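Local atomic coordinates of putative two-component sensor histidine kinase protein (Sinorhizobium meliloti, PDB entry 3HCY), a protein that probably acts as a sensor histidine kinase, transferring phosphate from ATP to a protein histidine, this chain being its GAF domain. Residues A14-L19 with M125-I129; D22-I26 with F37-L43; I67-N71 with P115-A119; I90-F96 with F108-R114. All blocks are in the same frame, centred on the assembly; numbering follows the deposited sequence.

Interaction 1 (A14-L19 with M125-I129)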
loop_
_atom_site.group_PDB
_atom_site.type_symbol
_atom_site.label_atom_id
_atom_site.label_comp_id
_atom_site.label_asym_id
_atom_site.label_seq_id
_atom_site.Cartn_x
_atom_site.Cartn_y
_atom_site.Cartn_z
ATOM N N ALA A 14 2.922 -5.346 -5.384
ATOM C CA ALA A 14 1.588 -5.409 -4.826
ATOM C C ALA A 14 0.580 -5.242 -5.964
ATOM O O ALA A 14 -0.410 -5.921 -5.969
ATOM C CB ALA A 14 1.360 -4.354 -3.729
ATOM N N ILE A 15 0.827 -4.360 -6.924
ATOM C CA ILE A 15 -0.163 -4.174 -7.975
ATOM C C ILE A 15 -0.470 -5.495 -8.688
ATOM O O ILE A 15 -1.638 -5.802 -8.932
ATOM C CB ILE A 15 0.230 -3.128 -9.020
ATOM C CG1 ILE A 15 -0.050 -1.711 -8.488
ATOM C CG2 ILE A 15 -0.582 -3.329 -10.257
ATOM C CD1 ILE A 15 1.151 -0.638 -8.729
ATOM N N GLN A 16 0.582 -6.263 -8.972
ATOM C CA GLN A 16 0.473 -7.522 -9.702
ATOM C C GLN A 16 -0.269 -8.597 -8.936
ATOM O O GLN A 16 -1.113 -9.312 -9.500
ATOM C CB GLN A 16 1.875 -8.048 -10.044
ATOM C CG GLN A 16 2.639 -7.140 -11.079
ATOM C CD GLN A 16 4.073 -7.631 -11.364
ATOM O OE1 GLN A 16 4.665 -8.308 -10.517
ATOM N NE2 GLN A 16 4.627 -7.290 -12.537
ATOM N N GLY A 17 0.085 -8.722 -7.670
ATOM C CA GLY A 17 -0.512 -9.672 -6.809
ATOM C C GLY A 17 -1.934 -9.334 -6.437
ATOM O O GLY A 17 -2.779 -10.225 -6.379
ATOM N N ALA A 18 -2.225 -8.065 -6.165
ATOM C CA ALA A 18 -3.608 -7.664 -5.824
ATOM C C ALA A 18 -4.568 -7.523 -7.041
ATOM O O ALA A 18 -5.782 -7.720 -6.901
ATOM C CB ALA A 18 -3.629 -6.410 -4.948
ATOM N N LEU A 19 -4.050 -7.204 -8.219
ATOM C CA LEU A 19 -4.948 -6.839 -9.317
ATOM C C LEU A 19 -4.783 -7.641 -10.578
ATOM O O LEU A 19 -5.541 -7.387 -11.540
ATOM C CB LEU A 19 -4.824 -5.371 -9.723
ATOM C CG LEU A 19 -4.900 -4.263 -8.672
ATOM C CD1 LEU A 19 -4.397 -2.938 -9.266
ATOM C CD2 LEU A 19 -6.333 -4.123 -8.096
ATOM N N MET A 125 -9.112 -2.080 -4.128
ATOM C CA MET A 125 -7.763 -2.514 -3.884
ATOM C C MET A 125 -6.772 -1.443 -4.433
ATOM O O MET A 125 -5.908 -0.995 -3.677
ATOM C CB MET A 125 -7.554 -3.913 -4.458
ATOM C CG MET A 125 -8.109 -4.973 -3.527
ATOM S SD MET A 125 -7.947 -6.637 -4.164
ATOM C CE MET A 125 -8.911 -6.480 -5.677
ATOM N N ALA A 126 -6.964 -0.988 -5.688
ATOM C CA ALA A 126 -6.033 -0.069 -6.398
ATOM C C ALA A 126 -5.864 1.303 -5.702
ATOM O O ALA A 126 -4.714 1.829 -5.518
ATOM C CB ALA A 126 -6.527 0.151 -7.797
ATOM N N LEU A 127 -7.016 1.863 -5.317
ATOM C CA LEU A 127 -7.057 3.070 -4.510
ATOM C C LEU A 127 -6.241 2.922 -3.265
ATOM O O LEU A 127 -5.489 3.831 -2.865
ATOM C CB LEU A 127 -8.485 3.374 -4.099
ATOM C CG LEU A 127 -9.289 3.971 -5.243
ATOM C CD1 LEU A 127 -10.767 3.787 -5.054
ATOM C CD2 LEU A 127 -8.895 5.439 -5.403
ATOM N N THR A 128 -6.390 1.769 -2.634
ATOM C CA THR A 128 -5.695 1.535 -1.378
ATOM C C THR A 128 -4.207 1.644 -1.619
ATOM O O THR A 128 -3.523 2.373 -0.883
ATOM C CB THR A 128 -6.071 0.187 -0.756
ATOM O OG1 THR A 128 -7.506 0.118 -0.723
ATOM C CG2 THR A 128 -5.500 0.065 0.663
ATOM N N ILE A 129 -3.743 1.015 -2.708
ATOM C CA ILE A 129 -2.341 1.030 -2.999
ATOM C C ILE A 129 -1.834 2.426 -3.380
ATOM O O ILE A 129 -0.728 2.844 -2.973
ATOM C CB ILE A 129 -1.864 -0.075 -4.016
ATOM C CG1 ILE A 129 -2.012 -1.458 -3.466
ATOM C CG2 ILE A 129 -0.505 0.127 -4.714
ATOM C CD1 ILE A 129 -1.786 -2.432 -4.618
#

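Interaction 2 (D22-I26 with F37-L43)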
loop_
_atom_site.group_PDB
_atom_site.type_symbol
_atom_site.label_atom_id
_atom_site.label_comp_id
_atom_site.label_asym_id
_atom_site.label_seq_id
_atom_site.Cartn_x
_atom_site.Cartn_y
_atom_site.Cartn_z
ATOM N N ASP A 22 -2.090 -6.708 -16.735
ATOM C CA ASP A 22 -1.091 -7.206 -17.654
ATOM C C ASP A 22 0.275 -6.532 -17.586
ATOM O O ASP A 22 1.302 -7.143 -17.934
ATOM C CB ASP A 22 -1.677 -7.087 -19.055
ATOM C CG ASP A 22 -2.766 -8.074 -19.277
ATOM O OD1 ASP A 22 -2.908 -9.037 -18.495
ATOM O OD2 ASP A 22 -3.497 -7.857 -20.269
ATOM N N ARG A 23 0.223 -5.246 -17.221
ATOM C CA ARG A 23 1.358 -4.360 -17.135
ATOM C C ARG A 23 0.898 -3.265 -16.197
ATOM O O ARG A 23 -0.318 -3.097 -16.008
ATOM C CB ARG A 23 1.730 -3.729 -18.489
ATOM C CG ARG A 23 1.347 -4.471 -19.762
ATOM C CD ARG A 23 1.504 -3.566 -20.961
ATOM N NE ARG A 23 1.061 -4.154 -22.222
ATOM C CZ ARG A 23 1.794 -4.195 -23.345
ATOM N NH1 ARG A 23 3.028 -3.678 -23.379
ATOM N NH2 ARG A 23 1.298 -4.753 -24.467
ATOM N N ALA A 24 1.857 -2.544 -15.618
ATOM C CA ALA A 24 1.595 -1.456 -14.709
ATOM C C ALA A 24 2.759 -0.378 -14.716
ATOM O O ALA A 24 3.900 -0.641 -15.162
ATOM C CB ALA A 24 1.346 -2.007 -13.324
ATOM N N SER A 25 2.461 0.843 -14.241
ATOM C CA SER A 25 3.487 1.889 -14.177
ATOM C C SER A 25 3.214 2.918 -13.092
ATOM O O SER A 25 2.068 3.035 -12.621
ATOM C CB SER A 25 3.507 2.612 -15.497
ATOM O OG SER A 25 2.207 3.147 -15.780
ATOM N N ILE A 26 4.250 3.683 -12.723
ATOM C CA ILE A 26 4.069 4.850 -11.825
ATOM C C ILE A 26 4.650 6.071 -12.519
ATOM O O ILE A 26 5.749 5.992 -13.082
ATOM C CB ILE A 26 4.752 4.672 -10.420
ATOM C CG1 ILE A 26 4.273 3.349 -9.752
ATOM C CG2 ILE A 26 4.497 5.914 -9.541
ATOM C CD1 ILE A 26 5.198 2.645 -8.721
ATOM N N PHE A 37 7.287 8.758 -16.220
ATOM C CA PHE A 37 7.530 7.422 -15.662
ATOM C C PHE A 37 8.690 7.471 -14.691
ATOM O O PHE A 37 9.583 8.224 -14.958
ATOM C CB PHE A 37 7.780 6.411 -16.779
ATOM C CG PHE A 37 6.576 6.242 -17.678
ATOM C CD1 PHE A 37 5.621 5.266 -17.399
ATOM C CD2 PHE A 37 6.359 7.101 -18.727
ATOM C CE1 PHE A 37 4.489 5.116 -18.191
ATOM C CE2 PHE A 37 5.246 6.981 -19.519
ATOM C CZ PHE A 37 4.293 5.980 -19.262
ATOM N N VAL A 38 8.560 6.795 -13.533
ATOM C CA VAL A 38 9.602 6.549 -12.550
ATOM C C VAL A 38 9.753 5.040 -12.312
ATOM O O VAL A 38 10.714 4.568 -11.678
ATOM C CB VAL A 38 9.258 7.210 -11.183
ATOM C CG1 VAL A 38 8.691 8.665 -11.367
ATOM C CG2 VAL A 38 8.290 6.330 -10.361
ATOM N N ALA A 39 8.799 4.259 -12.825
ATOM C CA ALA A 39 8.874 2.792 -12.718
ATOM C C ALA A 39 7.819 2.144 -13.565
ATOM O O ALA A 39 6.768 2.775 -13.809
ATOM C CB ALA A 39 8.711 2.324 -11.228
ATOM N N ALA A 40 8.065 0.891 -13.986
ATOM C CA ALA A 40 7.136 0.225 -14.906
ATOM C C ALA A 40 7.417 -1.233 -15.138
ATOM O O ALA A 40 8.545 -1.667 -15.040
ATOM C CB ALA A 40 7.100 0.976 -16.255
ATOM N N ARG A 41 6.375 -2.013 -15.422
ATOM C CA ARG A 41 6.548 -3.256 -16.179
ATOM C C ARG A 41 5.329 -3.649 -16.949
ATOM O O ARG A 41 4.272 -3.228 -16.576
ATOM C CB ARG A 41 6.873 -4.400 -15.236
ATOM C CG ARG A 41 6.190 -4.486 -13.932
ATOM C CD ARG A 41 7.272 -5.011 -12.899
ATOM N NE ARG A 41 6.775 -5.496 -11.588
ATOM C CZ ARG A 41 7.431 -5.455 -10.423
ATOM N NH1 ARG A 41 8.613 -4.881 -10.286
ATOM N NH2 ARG A 41 6.839 -5.944 -9.355
ATOM N N GLY A 42 5.382 -4.425 -18.016
ATOM C CA GLY A 42 6.331 -4.401 -19.065
ATOM C C GLY A 42 5.665 -3.436 -20.081
ATOM O O GLY A 42 4.897 -3.832 -20.928
ATOM N N LEU A 43 5.865 -2.140 -19.845
ATOM C CA LEU A 43 5.841 -1.142 -20.879
ATOM C C LEU A 43 7.240 -1.115 -21.482
ATOM O O LEU A 43 8.249 -1.328 -20.788
ATOM C CB LEU A 43 5.544 0.255 -20.287
ATOM C CG LEU A 43 4.164 0.367 -19.617
ATOM C CD1 LEU A 43 3.871 1.778 -19.122
ATOM C CD2 LEU A 43 3.051 -0.137 -20.548
#

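Interaction 3 (I67-N71 with P115-A119)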
loop_
_atom_site.group_PDB
_atom_site.type_symbol
_atom_site.label_atom_id
_atom_site.label_comp_id
_atom_site.label_asym_id
_atom_site.label_seq_id
_atom_site.Cartn_x
_atom_site.Cartn_y
_atom_site.Cartn_z
ATOM N N ILE A 67 -9.857 7.244 -13.378
ATOM C CA ILE A 67 -10.402 7.259 -14.729
ATOM C C ILE A 67 -10.235 5.854 -15.292
ATOM O O ILE A 67 -9.181 5.260 -15.135
ATOM C CB ILE A 67 -9.648 8.289 -15.687
ATOM C CG1 ILE A 67 -9.632 9.750 -15.143
ATOM C CG2 ILE A 67 -10.204 8.230 -17.112
ATOM C CD1 ILE A 67 -10.820 10.170 -14.140
ATOM N N PHE A 68 -11.256 5.318 -15.952
ATOM C CA PHE A 68 -11.148 3.975 -16.520
ATOM C C PHE A 68 -11.376 4.040 -17.990
ATOM O O PHE A 68 -12.169 4.840 -18.428
ATOM C CB PHE A 68 -12.134 3.045 -15.838
ATOM C CG PHE A 68 -11.977 3.061 -14.390
ATOM C CD1 PHE A 68 -10.977 2.363 -13.797
ATOM C CD2 PHE A 68 -12.723 3.883 -13.613
ATOM C CE1 PHE A 68 -10.772 2.420 -12.398
ATOM C CE2 PHE A 68 -12.533 3.951 -12.236
ATOM C CZ PHE A 68 -11.551 3.222 -11.633
ATOM N N VAL A 69 -10.645 3.223 -18.739
ATOM C CA VAL A 69 -10.800 3.075 -20.183
ATOM C C VAL A 69 -10.872 1.574 -20.486
ATOM O O VAL A 69 -9.880 0.843 -20.482
ATOM C CB VAL A 69 -9.609 3.698 -20.923
ATOM C CG1 VAL A 69 -9.590 3.284 -22.404
ATOM C CG2 VAL A 69 -9.596 5.196 -20.745
ATOM N N GLU A 70 -12.061 1.116 -20.782
ATOM C CA GLU A 70 -12.319 -0.311 -20.884
ATOM C C GLU A 70 -11.931 -0.877 -22.224
ATOM O O GLU A 70 -11.527 -2.035 -22.310
ATOM C CB GLU A 70 -13.795 -0.579 -20.617
ATOM C CG GLU A 70 -14.137 -0.269 -19.186
ATOM C CD GLU A 70 -15.586 -0.447 -18.892
ATOM O OE1 GLU A 70 -16.373 -0.634 -19.880
ATOM O OE2 GLU A 70 -15.929 -0.382 -17.675
ATOM N N ASN A 71 -12.116 -0.064 -23.264
ATOM C CA ASN A 71 -11.664 -0.381 -24.611
ATOM C C ASN A 71 -11.107 0.860 -25.189
ATOM O O ASN A 71 -11.797 1.884 -25.202
ATOM C CB ASN A 71 -12.814 -0.812 -25.468
ATOM C CG ASN A 71 -12.372 -1.586 -26.652
ATOM O OD1 ASN A 71 -11.476 -1.163 -27.397
ATOM N ND2 ASN A 71 -13.004 -2.740 -26.859
ATOM N N PRO A 115 -9.645 -5.799 -23.773
ATOM C CA PRO A 115 -10.660 -5.033 -23.061
ATOM C C PRO A 115 -10.938 -5.524 -21.657
ATOM O O PRO A 115 -10.794 -6.706 -21.358
ATOM C CB PRO A 115 -11.888 -5.220 -23.929
ATOM C CG PRO A 115 -11.340 -5.289 -25.316
ATOM C CD PRO A 115 -9.972 -5.925 -25.209
ATOM N N HIS A 116 -11.358 -4.596 -20.814
ATOM C CA HIS A 116 -11.509 -4.898 -19.415
ATOM C C HIS A 116 -12.491 -3.944 -18.681
ATOM O O HIS A 116 -12.289 -2.731 -18.640
ATOM C CB HIS A 116 -10.108 -4.876 -18.780
ATOM C CG HIS A 116 -10.097 -5.209 -17.332
ATOM N ND1 HIS A 116 -10.362 -4.265 -16.360
ATOM C CD2 HIS A 116 -9.842 -6.363 -16.683
ATOM C CE1 HIS A 116 -10.268 -4.828 -15.169
ATOM N NE2 HIS A 116 -9.959 -6.101 -15.337
ATOM N N ARG A 117 -13.563 -4.511 -18.136
ATOM C CA ARG A 117 -14.443 -3.853 -17.142
ATOM C C ARG A 117 -13.878 -3.841 -15.704
ATOM O O ARG A 117 -13.366 -4.830 -15.196
ATOM C CB ARG A 117 -15.789 -4.566 -17.132
ATOM C CG ARG A 117 -15.692 -5.975 -16.480
ATOM C CD ARG A 117 -14.284 -6.776 -16.708
ATOM N NE ARG A 117 -14.064 -7.242 -18.102
ATOM C CZ ARG A 117 -12.975 -7.877 -18.568
ATOM N NH1 ARG A 117 -11.913 -8.138 -17.798
ATOM N NH2 ARG A 117 -12.944 -8.236 -19.851
ATOM N N PHE A 118 -14.011 -2.730 -15.026
ATOM C CA PHE A 118 -13.324 -2.625 -13.765
ATOM C C PHE A 118 -14.252 -2.968 -12.608
ATOM O O PHE A 118 -15.167 -2.221 -12.295
ATOM C CB PHE A 118 -12.671 -1.249 -13.607
ATOM C CG PHE A 118 -11.562 -0.988 -14.610
ATOM C CD1 PHE A 118 -11.848 -0.812 -15.970
ATOM C CD2 PHE A 118 -10.233 -0.938 -14.209
ATOM C CE1 PHE A 118 -10.817 -0.561 -16.883
ATOM C CE2 PHE A 118 -9.206 -0.690 -15.127
ATOM C CZ PHE A 118 -9.480 -0.494 -16.435
ATOM N N ALA A 119 -13.989 -4.113 -11.978
ATOM C CA ALA A 119 -14.727 -4.579 -10.812
ATOM C C ALA A 119 -14.464 -3.677 -9.622
ATOM O O ALA A 119 -13.332 -3.239 -9.396
ATOM C CB ALA A 119 -14.322 -5.978 -10.505
#

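Interaction 4 (I90-F96 with F108-R114)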
loop_
_atom_site.group_PDB
_atom_site.type_symbol
_atom_site.label_atom_id
_atom_site.label_comp_id
_atom_site.label_asym_id
_atom_site.label_seq_id
_atom_site.Cartn_x
_atom_site.Cartn_y
_atom_site.Cartn_z
ATOM N N ILE A 90 -1.734 -2.395 -25.933
ATOM C CA ILE A 90 -2.659 -2.198 -24.788
ATOM C C ILE A 90 -4.103 -1.903 -25.263
ATOM O O ILE A 90 -4.290 -1.126 -26.214
ATOM C CB ILE A 90 -2.202 -0.982 -23.935
ATOM C CG1 ILE A 90 -0.887 -1.295 -23.234
ATOM C CG2 ILE A 90 -3.315 -0.465 -22.968
ATOM C CD1 ILE A 90 0.018 -0.051 -23.081
ATOM N N ALA A 91 -5.104 -2.497 -24.593
ATOM C CA ALA A 91 -6.535 -2.373 -24.928
ATOM C C ALA A 91 -7.337 -1.617 -23.828
ATOM O O ALA A 91 -8.429 -1.086 -24.071
ATOM C CB ALA A 91 -7.132 -3.795 -25.129
ATOM N N ALA A 92 -6.837 -1.619 -22.600
ATOM C CA ALA A 92 -7.599 -1.089 -21.517
ATOM C C ALA A 92 -6.637 -0.503 -20.500
ATOM O O ALA A 92 -5.506 -0.969 -20.368
ATOM C CB ALA A 92 -8.462 -2.171 -20.915
ATOM N N LEU A 93 -7.065 0.562 -19.826
ATOM C CA LEU A 93 -6.212 1.187 -18.832
ATOM C C LEU A 93 -6.976 1.864 -17.681
ATOM O O LEU A 93 -8.133 2.322 -17.802
ATOM C CB LEU A 93 -5.250 2.200 -19.473
ATOM C CG LEU A 93 -4.993 2.390 -20.984
ATOM C CD1 LEU A 93 -6.267 2.797 -21.759
ATOM C CD2 LEU A 93 -3.885 3.439 -21.172
ATOM N N GLY A 94 -6.265 1.925 -16.561
ATOM C CA GLY A 94 -6.782 2.474 -15.317
ATOM C C GLY A 94 -5.814 3.505 -14.799
ATOM O O GLY A 94 -4.625 3.217 -14.631
ATOM N N PHE A 95 -6.334 4.699 -14.556
ATOM C CA PHE A 95 -5.558 5.779 -13.983
ATOM C C PHE A 95 -5.994 6.084 -12.545
ATOM O O PHE A 95 -7.118 6.461 -12.316
ATOM C CB PHE A 95 -5.766 7.080 -14.750
ATOM C CG PHE A 95 -5.568 6.991 -16.238
ATOM C CD1 PHE A 95 -4.474 7.618 -16.835
ATOM C CD2 PHE A 95 -6.532 6.390 -17.059
ATOM C CE1 PHE A 95 -4.312 7.599 -18.201
ATOM C CE2 PHE A 95 -6.374 6.365 -18.440
ATOM C CZ PHE A 95 -5.269 6.964 -19.005
ATOM N N PHE A 96 -5.075 5.968 -11.606
ATOM C CA PHE A 96 -5.353 6.221 -10.223
ATOM C C PHE A 96 -4.388 7.285 -9.760
ATOM O O PHE A 96 -3.193 7.066 -9.787
ATOM C CB PHE A 96 -5.159 4.960 -9.409
ATOM C CG PHE A 96 -5.845 3.773 -9.993
ATOM C CD1 PHE A 96 -7.154 3.486 -9.658
ATOM C CD2 PHE A 96 -5.194 2.972 -10.936
ATOM C CE1 PHE A 96 -7.789 2.414 -10.224
ATOM C CE2 PHE A 96 -5.825 1.882 -11.512
ATOM C CZ PHE A 96 -7.120 1.607 -11.159
ATOM N N PHE A 108 -0.644 6.286 -11.017
ATOM C CA PHE A 108 -0.177 4.951 -11.334
ATOM C C PHE A 108 -1.244 4.269 -12.169
ATOM O O PHE A 108 -2.427 4.589 -12.050
ATOM C CB PHE A 108 0.278 4.131 -10.078
ATOM C CG PHE A 108 -0.720 3.089 -9.598
ATOM C CD1 PHE A 108 -0.831 1.884 -10.226
ATOM C CD2 PHE A 108 -1.520 3.328 -8.517
ATOM C CE1 PHE A 108 -1.747 0.946 -9.790
ATOM C CE2 PHE A 108 -2.433 2.407 -8.088
ATOM C CZ PHE A 108 -2.558 1.230 -8.726
ATOM N N MET A 109 -0.783 3.386 -13.052
ATOM C CA MET A 109 -1.576 2.939 -14.177
ATOM C C MET A 109 -1.568 1.425 -14.138
ATOM O O MET A 109 -0.518 0.789 -13.869
ATOM C CB MET A 109 -0.997 3.412 -15.556
ATOM C CG MET A 109 -0.687 4.917 -15.773
ATOM S SD MET A 109 -2.153 5.833 -16.030
ATOM C CE MET A 109 -3.026 4.715 -17.107
ATOM N N THR A 110 -2.738 0.866 -14.425
ATOM C CA THR A 110 -2.848 -0.542 -14.725
ATOM C C THR A 110 -3.225 -0.602 -16.187
ATOM O O THR A 110 -4.019 0.192 -16.640
ATOM C CB THR A 110 -3.961 -1.156 -13.942
ATOM O OG1 THR A 110 -5.115 -0.329 -14.133
ATOM C CG2 THR A 110 -3.602 -1.236 -12.476
ATOM N N TYR A 111 -2.638 -1.537 -16.906
ATOM C CA TYR A 111 -2.856 -1.711 -18.333
ATOM C C TYR A 111 -3.358 -3.140 -18.534
ATOM O O TYR A 111 -2.954 -4.060 -17.800
ATOM C CB TYR A 111 -1.547 -1.530 -19.095
ATOM C CG TYR A 111 -0.869 -0.204 -18.877
ATOM C CD1 TYR A 111 -1.295 0.937 -19.543
ATOM C CD2 TYR A 111 0.233 -0.077 -18.028
ATOM C CE1 TYR A 111 -0.655 2.182 -19.361
ATOM C CE2 TYR A 111 0.877 1.175 -17.846
ATOM C CZ TYR A 111 0.424 2.274 -18.521
ATOM O OH TYR A 111 1.003 3.491 -18.350
ATOM N N TYR A 112 -4.244 -3.321 -19.500
ATOM C CA TYR A 112 -4.719 -4.646 -19.869
ATOM C C TYR A 112 -4.629 -4.787 -21.377
ATOM O O TYR A 112 -5.109 -3.903 -22.111
ATOM C CB TYR A 112 -6.162 -4.844 -19.442
ATOM C CG TYR A 112 -6.354 -4.832 -17.945
ATOM C CD1 TYR A 112 -6.482 -6.017 -17.230
ATOM C CD2 TYR A 112 -6.427 -3.628 -17.246
ATOM C CE1 TYR A 112 -6.695 -6.010 -15.883
ATOM C CE2 TYR A 112 -6.612 -3.617 -15.883
ATOM C CZ TYR A 112 -6.751 -4.808 -15.205
ATOM O OH TYR A 112 -6.929 -4.783 -13.824
ATOM N N ASP A 113 -4.013 -5.880 -21.832
ATOM C CA ASP A 113 -3.790 -6.129 -23.254
ATOM C C ASP A 113 -5.105 -6.456 -24.052
ATOM O O ASP A 113 -5.109 -6.480 -25.275
ATOM C CB ASP A 113 -2.817 -7.305 -23.410
ATOM C CG ASP A 113 -1.456 -7.032 -22.846
ATOM O OD1 ASP A 113 -1.097 -5.840 -22.833
ATOM O OD2 ASP A 113 -0.760 -8.020 -22.449
ATOM N N ARG A 114 -6.194 -6.771 -23.369
ATOM C CA ARG A 114 -7.505 -6.927 -24.031
ATOM C C ARG A 114 -8.494 -6.130 -23.186
ATOM O O ARG A 114 -8.204 -5.767 -22.037
ATOM C CB ARG A 114 -7.948 -8.395 -24.210
ATOM C CG ARG A 114 -8.221 -9.112 -22.896
ATOM C CD ARG A 114 -8.576 -10.623 -23.017
ATOM N NE ARG A 114 -8.886 -11.309 -21.746
ATOM C CZ ARG A 114 -7.985 -11.818 -20.884
ATOM N NH1 ARG A 114 -6.658 -11.703 -21.099
ATOM N NH2 ARG A 114 -8.405 -12.442 -19.776
#

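Interaction 1 (A14-L19 with M125-I129)
Ile-129 and Leu-19 fill the space between the helical segments 14-19 and 125-129, which run nearly antiparallel, their axes at 161°, with no hydrogen bond between them. The buried side gathers these two branched side chains with Ala-14, Ile-15 and Ala-126. Ile-129 keeps CG1 anti to its own carbonyl carbon, and an extended chi2 of 169° then carries CD1 across to Ala-14, ending 3.8 Å from Ala-14 CB. Its other branch, CG2, stands 4.2 Å from Ile-15 CG1. At the far end Leu-19 slides past Met-125 in the opposite direction and spreads its two methyls: CD2 lies 3.8 Å from Met-125 CB, while CD1 comes to 4.0 Å from Ala-126 CB. Alanines at 14, 18 and 126 suit such a helix pair, since a lone methyl lets the larger leucine and isoleucine branches lie against the partner. Nearer solvent are Ala-18 and Met-125, both partly exposed. Here the methionine bends at chi3, -60°, and its CE reaches a backbone oxygen, 3.6 Å from Ala-18 O. The second subunit meets both parts, Met-125 and Ile-129 packing on its Thr-128 and Ala-14 on its Gln-132. Away from that boundary, helices 5-19 and 120-146 rest on the antiparallel sheet of the GAF domain, Ile-15 meeting Phe-108 and Leu-19 meeting Thr-110 on strand 104-112.

Interaction 2 (D22-I26 with F37-L43)
Arg-23 lies along Gly-42 and Leu-43 at one end of an antiparallel beta hairpin, strands 23-29 and 35-41, at one margin of the GAF-domain sheet. Ala-24 and Arg-41 form a hydrogen-bonded pair, Ser-25 and Ala-40 a non-hydrogen-bonded one, and Ile-26 pairs with Ala-39. Val-38 also faces Ile-26, making a classic bulge in which Val-38 N binds Ile-26 O at 3.0 Å.

Arg-23 can be followed outward. Its CB lies beside Arg-41 O. CG passes 3.8 Å from Gly-42 O, and CD is 3.4 Å from that same Gly-42 O and 3.8 Å from Leu-43 CD2. The chain is extended from CG to NE, long enough for the guanidinium to reach beyond the strand: NE forms a salt bridge with Asp-113, and NH1 serves both Glu-88 and, at 3.1 Å, Gly-42 O. This last bond is bent, 137° at the hydrogen, with the oxygen tilted 29° from the guanidinium plane.

Alanine suits position 39, where its small methyl leaves room for Tyr-8 and Leu-12 of helix 5-19. Arg-41 on that face turns to Asp-13 and Glu-9 of the same helix. On the face of Ser-25 and Ala-40, Ser-25 OG is hydrogen-bonded to Tyr-111 OH, and Ser-25 CB has Leu-43 CD1 at 3.7 Å. The Phe-37 ring meets Ser-25 edge on, with CE1 3.8 Å from Ser-25 CB.

Interaction 3 (I67-N71 with P115-A119)
The Phe-118 ring lies between Phe-68 on one face and His-116 on the other. Phe-68 CB sits over the first face, 4.1 Å from the ring centroid and 22° off its normal, a CH-pi contact. The Phe-68 ring itself meets this face obliquely, its plane at 49° to that of Phe-118 and the two centroids 4.8 Å apart. Over the centre of the opposite face lies His-116 ND1, 3.6 Å above the plane. At the edge come Val-69 O and the aliphatic part of Glu-70, whose CG is 4.0 Å from Phe-118 CD1. The extended glutamate slides past the phenylalanine in the opposite sense, with its carboxylate only 14° from the ring plane.

Segment 67-71 begins on one of the two edge strands of the GAF sheet within this chain, while 115-119 leads from strand 104-112 to helix 120-146, whose N-cap position is Ala-119. Phe-68 and Phe-118 bridge the edge strand and Ile-123 of that helix, an apolar surface that phenylalanines can span. A single hydrogen bond joins the two backbones: His-116 N gives to a lone pair of Glu-70 O, in the carbonyl plane, at 3.0 Å. The imidazole, led away from segment 67-71, also stacks on Tyr-112. At the exposed end Asn-71 and Pro-115 lie side by side, pointing the same way. Asn-71 OD1 accepts from Asp-73 N, while Asn-71 ND2 rests 3.4 Å from Pro-115 CG.

Interaction 4 (I90-F96 with F108-R114)
Met-109 and Phe-95 meet on one face of a beta hairpin, strands 92-99 and 104-112, which runs through the interior of the GAF-domain sheet. The two side chains lie side by side and point the same way. Bends at chi2 (-76°) and chi3 fold the methionine back, placing CE over a face of the Phe-95 ring. The sulfur approaches the same ring obliquely, a Met-aromatic contact whose exact closeness is doubtful. A flexible thioether suits this place because it can follow a flat surface. Leu-93 continues this face: its CD2 sits at the edge of the Tyr-111 ring, 3.9 Å from Tyr-111 CE1.

The other face carries Phe-96 and Phe-108, whose planes are 25° apart but slid so far that the rings barely overlap, centroids 5.1 Å apart. Thr-110 OG1 comes to the edge of the Phe-96 ring, 3.5 Å from Phe-96 CE2.

Backbone pairing sets this register. Ala-92/Tyr-112, Gly-94/Thr-110 and Phe-96/Phe-108 are hydrogen-bonded pairs, alternating with the non-hydrogen-bonded Leu-93/Tyr-111 and Phe-95/Met-109. Glycine suits position 94 because Thr-110 OG1 occupies the place a CB would need.

Further out, Leu-93 packs on Val-69, Phe-95 on Ile-67 and Trp-57, and Tyr-112 on Glu-122. Helix 120-146 backs the paired rings, Ala-126 against Phe-96 and Ala-130 against Phe-108. Where strand 92-99 begins and strand 104-112 ends, Ala-91 and Ala-92 form a classic bulge opposite Tyr-112. Ala-91 N and Ala-92 N each lie 2.9 Å from Tyr-112 O, in its carbonyl plane, the bond from Ala-92 being the more bent, 136° at the hydrogen.

In the fold
From the N terminus, helix 5-19 opens the widest loop, closed 106 residues later by interaction 1 on helix 120-146; the other three contacts nest within it. Interaction 2 comes first and closes a short hairpin. Interaction 3 then opens at the edge strand 67-69 and closes just before the last helix, enclosing the hairpin of interaction 4. Interactions 2 and 4 are thus in series, about 10 Å apart between centres, yet adjacent in the sheet through strands 23-29 and 104-112. Strands 92-99 and 67-69 join interactions 4 and 3. Interaction 1 packs its helices on the sheet at interaction 4, and reaches Ala-24 of interaction 2 through Ile-15.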